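Local coordinates for putative uncharacterized protein (Mycobacterium avium, PDB 2Z6V) that probably transfers sulfuryl groups as a member of the sulfotransferase family, although its substrate and physiological role are not established, at residues A[188-191]-A[192-195]; A[247-250]-A[251-254]. All blocks are in the same frame, centred on the assembly; numbering follows the deposited sequence.

Contact 1: residues A[188-191]-A[192-195]. With PLM (palmitic acid), chain C.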
# COMPACT_ATOMS: atom_id res chain seq x y z
N PRO A 188 5.96 6.35 7.23
CA PRO A 188 5.89 5.15 6.40
C PRO A 188 4.63 5.09 5.54
O PRO A 188 3.57 5.54 5.96
CB PRO A 188 5.94 4.02 7.42
CG PRO A 188 6.78 4.61 8.53
CD PRO A 188 6.20 6.00 8.64
N THR A 189 4.75 4.54 4.34
CA THR A 189 3.61 4.39 3.44
C THR A 189 3.69 2.99 2.84
O THR A 189 4.66 2.27 3.09
CB THR A 189 3.64 5.45 2.30
OG1 THR A 189 2.35 5.49 1.66
CG2 THR A 189 4.71 5.09 1.26
N GLU A 190 2.69 2.59 2.06
CA GLU A 190 2.68 1.27 1.44
C GLU A 190 3.46 1.20 0.13
O GLU A 190 3.63 2.20 -0.55
CB GLU A 190 1.25 0.80 1.17
CG GLU A 190 0.55 0.27 2.37
CD GLU A 190 -0.37 1.28 3.00
OE1 GLU A 190 0.00 2.48 3.08
OE2 GLU A 190 -1.47 0.86 3.41
N ASP A 191 3.91 -0.01 -0.20
CA ASP A 191 4.66 -0.21 -1.43
C ASP A 191 3.70 -0.01 -2.59
O ASP A 191 4.12 0.04 -3.75
CB ASP A 191 5.26 -1.62 -1.48
CG ASP A 191 6.23 -1.88 -0.34
OD1 ASP A 191 6.93 -0.92 0.06
OD2 ASP A 191 6.31 -3.03 0.13
N MET A 192 2.42 0.12 -2.26
CA MET A 192 1.38 0.33 -3.26
C MET A 192 1.72 1.54 -4.11
O MET A 192 1.48 1.55 -5.32
CB MET A 192 0.03 0.53 -2.58
CG MET A 192 -1.14 0.72 -3.52
SD MET A 192 -1.33 -0.64 -4.69
CE MET A 192 -2.13 -1.85 -3.73
N PHE A 193 2.29 2.56 -3.48
CA PHE A 193 2.64 3.78 -4.20
C PHE A 193 3.92 3.73 -5.00
O PHE A 193 4.37 4.74 -5.53
CB PHE A 193 2.61 4.95 -3.23
CG PHE A 193 1.31 5.06 -2.51
CD1 PHE A 193 0.14 5.31 -3.21
CD2 PHE A 193 1.23 4.76 -1.15
CE1 PHE A 193 -1.10 5.25 -2.58
CE2 PHE A 193 0.00 4.70 -0.51
CZ PHE A 193 -1.17 4.95 -1.22
N ILE A 194 4.52 2.54 -5.07
CA ILE A 194 5.69 2.30 -5.91
C ILE A 194 5.07 1.47 -7.03
O ILE A 194 5.25 1.76 -8.21
CB ILE A 194 6.78 1.46 -5.21
CG1 ILE A 194 7.68 2.37 -4.37
CG2 ILE A 194 7.63 0.74 -6.26
CD1 ILE A 194 8.71 1.60 -3.59
N HIS A 195 4.31 0.46 -6.62
CA HIS A 195 3.63 -0.45 -7.54
C HIS A 195 2.67 0.22 -8.54
O HIS A 195 2.65 -0.15 -9.71
CB HIS A 195 2.85 -1.51 -6.74
CG HIS A 195 3.72 -2.54 -6.08
ND1 HIS A 195 3.25 -3.78 -5.71
CD2 HIS A 195 5.01 -2.50 -5.69
CE1 HIS A 195 4.22 -4.47 -5.14
NE2 HIS A 195 5.30 -3.71 -5.11
C1 PLM C . -9.30 -1.44 -4.47
O1 PLM C . -10.11 -2.19 -5.08
O2 PLM C . -8.63 -0.52 -4.99
C2 PLM C . -9.13 -1.66 -2.97
C3 PLM C . -8.88 -3.14 -2.65
C4 PLM C . -8.57 -3.37 -1.17
C5 PLM C . -7.30 -2.63 -0.73
C6 PLM C . -7.58 -1.15 -0.44
C7 PLM C . -6.26 -0.38 -0.32
C8 PLM C . -5.62 -0.20 -1.70
C9 PLM C . -4.11 -0.38 -1.60
CA PLM C . -3.51 0.50 -0.50
CB PLM C . -2.14 -0.02 -0.06
CC PLM C . -2.24 -1.48 0.37
CD PLM C . -2.26 -2.41 -0.84
CE PLM C . -2.87 -3.77 -0.52
CF PLM C . -4.35 -3.62 -0.17
CG PLM C . -5.04 -4.97 0.02
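Asp191 O is the hub of the backbone bonding between the 188-191 loop and the short helix 192-195. It accepts two hydrogen bonds. His195 N gives a nearly straight one of 2.9 Å to Asp191 O, with an N-H...O angle of 176°. Ile194 N reaches the same oxygen from above the carbonyl plane. One residue earlier, Glu190 O takes the N-H of Phe193 at 3.2 Å, again from above its plane. The chain thus turns from loop into helix.

Side-chain contacts are fewer. Thr189 OG1 lies anti to the backbone N (chi1 -165°), and this places the hydroxyl beside the Phe193 ring, nearest CD2 and CE2. Asp191, the loop residue before the helix, bonds through its side chain to His252, while His195 NE2 bonds to Gln230.

The palmitic acid supplies the apolar contacts. Glu190 CG lies 3.6 Å from palmitic acid CB, and Met192 CB is 3.4 Å from that same ligand carbon. Met192 CG follows, 3.7 Å from ligand C9. The place of the methyl end is doubtful.

The chemistry is divided: backbone bonds shape the turn, while the wall against the fatty chain mixes Met192 and Glu190 methylenes with the Glu190 carboxylate, an uneasy neighbour for an alkyl chain.

Contact 2: residues A[247-250]-A[251-254]; sequences LKMP and SHSV. With PLM (palmitic acid), chain C.
Met249 extends its side chain past Ser251 and His252 just after strand 244-248. Its CB lies 3.3 Å from His252 CD2. CG is anti to the backbone N (chi1 -180°), which carries the chain toward the bound palmitic acid. Met249 CG comes to 3.3 Å from ligand CD and also nears Ser251 OG. SD sits above the face of the His252 ring, 4.6 Å from SD to the ring centroid, a distant sulfur-aromatic contact. The one bend, at chi3, sends CE over that face, offset toward the rim. Met249 CE is 4.0 Å from the His252 ring centroid, a CH-pi contact. SD and CE also lie beside Ser251 OG.

The His252 ring is held at both nitrogens, by Tyr227 OH at ND1 and Asp191 at NE2. His252 N donates a hydrogen bond of 3.0 Å to Met249 O. Pro250 O lies 2.6 Å from Ser253 OG, but Gly113 O competes for that hydroxyl proton. The Pro250 ring packs on the fatty chain through CD and CB.

Lys248 starts away from the turn, and its NZ bonds to Thr119 OG1. A sulfate, probably from the crystallisation liquor, lies nearby. The arrangement is a strand end running into a 3-10 turn. A loop leaving the C-terminal edge of a parallel sheet is where the P-loop-like sulfotransferase fold usually forms its binding sites, and the bound groups may mark a pocket.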
# COMPACT_ATOMS: atom_id res chain seq x y z
N LEU A 247 9.04 -2.87 5.10
CA LEU A 247 8.01 -2.56 4.12
C LEU A 247 6.65 -3.08 4.50
O LEU A 247 6.53 -3.98 5.34
CB LEU A 247 8.41 -3.14 2.77
CG LEU A 247 9.83 -2.77 2.34
CD1 LEU A 247 10.28 -3.65 1.19
CD2 LEU A 247 9.85 -1.30 1.96
N LYS A 248 5.62 -2.51 3.86
CA LYS A 248 4.24 -2.90 4.10
C LYS A 248 3.35 -2.68 2.89
O LYS A 248 3.54 -1.74 2.12
CB LYS A 248 3.66 -2.13 5.29
CG LYS A 248 2.20 -2.46 5.56
CD LYS A 248 1.69 -1.92 6.89
CE LYS A 248 1.41 -0.43 6.84
NZ LYS A 248 0.79 0.07 8.11
N MET A 249 2.37 -3.57 2.75
CA MET A 249 1.35 -3.53 1.70
C MET A 249 0.53 -4.79 1.83
O MET A 249 1.02 -5.89 1.62
CB MET A 249 1.95 -3.46 0.29
CG MET A 249 0.86 -3.42 -0.77
SD MET A 249 1.42 -3.20 -2.47
CE MET A 249 1.45 -4.90 -3.06
N PRO A 250 -0.76 -4.64 2.19
CA PRO A 250 -1.65 -5.80 2.34
C PRO A 250 -1.63 -6.78 1.17
O PRO A 250 -1.41 -7.97 1.38
CB PRO A 250 -3.02 -5.16 2.56
CG PRO A 250 -2.67 -3.92 3.34
CD PRO A 250 -1.42 -3.40 2.64
N SER A 251 -1.86 -6.29 -0.04
CA SER A 251 -1.89 -7.17 -1.21
C SER A 251 -0.58 -7.89 -1.54
O SER A 251 -0.50 -8.59 -2.54
CB SER A 251 -2.41 -6.43 -2.46
OG SER A 251 -1.66 -5.26 -2.72
N HIS A 252 0.44 -7.72 -0.70
CA HIS A 252 1.69 -8.45 -0.91
C HIS A 252 1.28 -9.91 -0.72
O HIS A 252 1.87 -10.83 -1.29
CB HIS A 252 2.74 -8.08 0.14
CG HIS A 252 3.65 -6.96 -0.25
ND1 HIS A 252 4.23 -6.87 -1.50
CD2 HIS A 252 4.13 -5.91 0.46
CE1 HIS A 252 5.04 -5.83 -1.53
NE2 HIS A 252 5.00 -5.23 -0.35
N SER A 253 0.26 -10.11 0.11
CA SER A 253 -0.27 -11.45 0.39
C SER A 253 -0.80 -12.07 -0.89
O SER A 253 -0.57 -13.24 -1.18
CB SER A 253 -1.39 -11.35 1.42
OG SER A 253 -2.36 -10.40 1.02
N VAL A 254 -1.53 -11.28 -1.67
CA VAL A 254 -2.09 -11.75 -2.92
C VAL A 254 -0.96 -12.10 -3.88
O VAL A 254 -0.93 -13.19 -4.45
CB VAL A 254 -2.98 -10.66 -3.55
CG1 VAL A 254 -3.53 -11.14 -4.88
CG2 VAL A 254 -4.11 -10.30 -2.59
C1 PLM C . -9.30 -1.44 -4.47
O1 PLM C . -10.11 -2.19 -5.08
O2 PLM C . -8.63 -0.52 -4.99
C2 PLM C . -9.13 -1.66 -2.97
C3 PLM C . -8.88 -3.14 -2.65
C4 PLM C . -8.57 -3.37 -1.17
C5 PLM C . -7.30 -2.63 -0.73
C6 PLM C . -7.58 -1.15 -0.44
C7 PLM C . -6.26 -0.38 -0.32
C8 PLM C . -5.62 -0.20 -1.70
C9 PLM C . -4.11 -0.38 -1.60
CA PLM C . -3.51 0.50 -0.50
CB PLM C . -2.14 -0.02 -0.06
CC PLM C . -2.24 -1.48 0.37
CD PLM C . -2.26 -2.41 -0.84
CE PLM C . -2.87 -3.77 -0.52
CF PLM C . -4.35 -3.62 -0.17
CG PLM C . -5.04 -4.97 0.02

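Both contacts are largely buried near the middle of the chain, and neither is a surface feature. Contact 1 forms the start of a short helix, whereas contact 2 ends a strand of the central parallel sheet. They are joined directly. Asp191 OD2 bonds to His252 NE2 at 2.6 Å, and Asp191 N bonds to Lys248 O. Helix 224-238 packs against side chains of both. Their chemistry differs. The bonds within contact 1 are backbone ones, while contact 2 adds sulfur and methyl packing on an aromatic ring. Both touch the same palmitic acid, so the helix start and the strand end line one pocket.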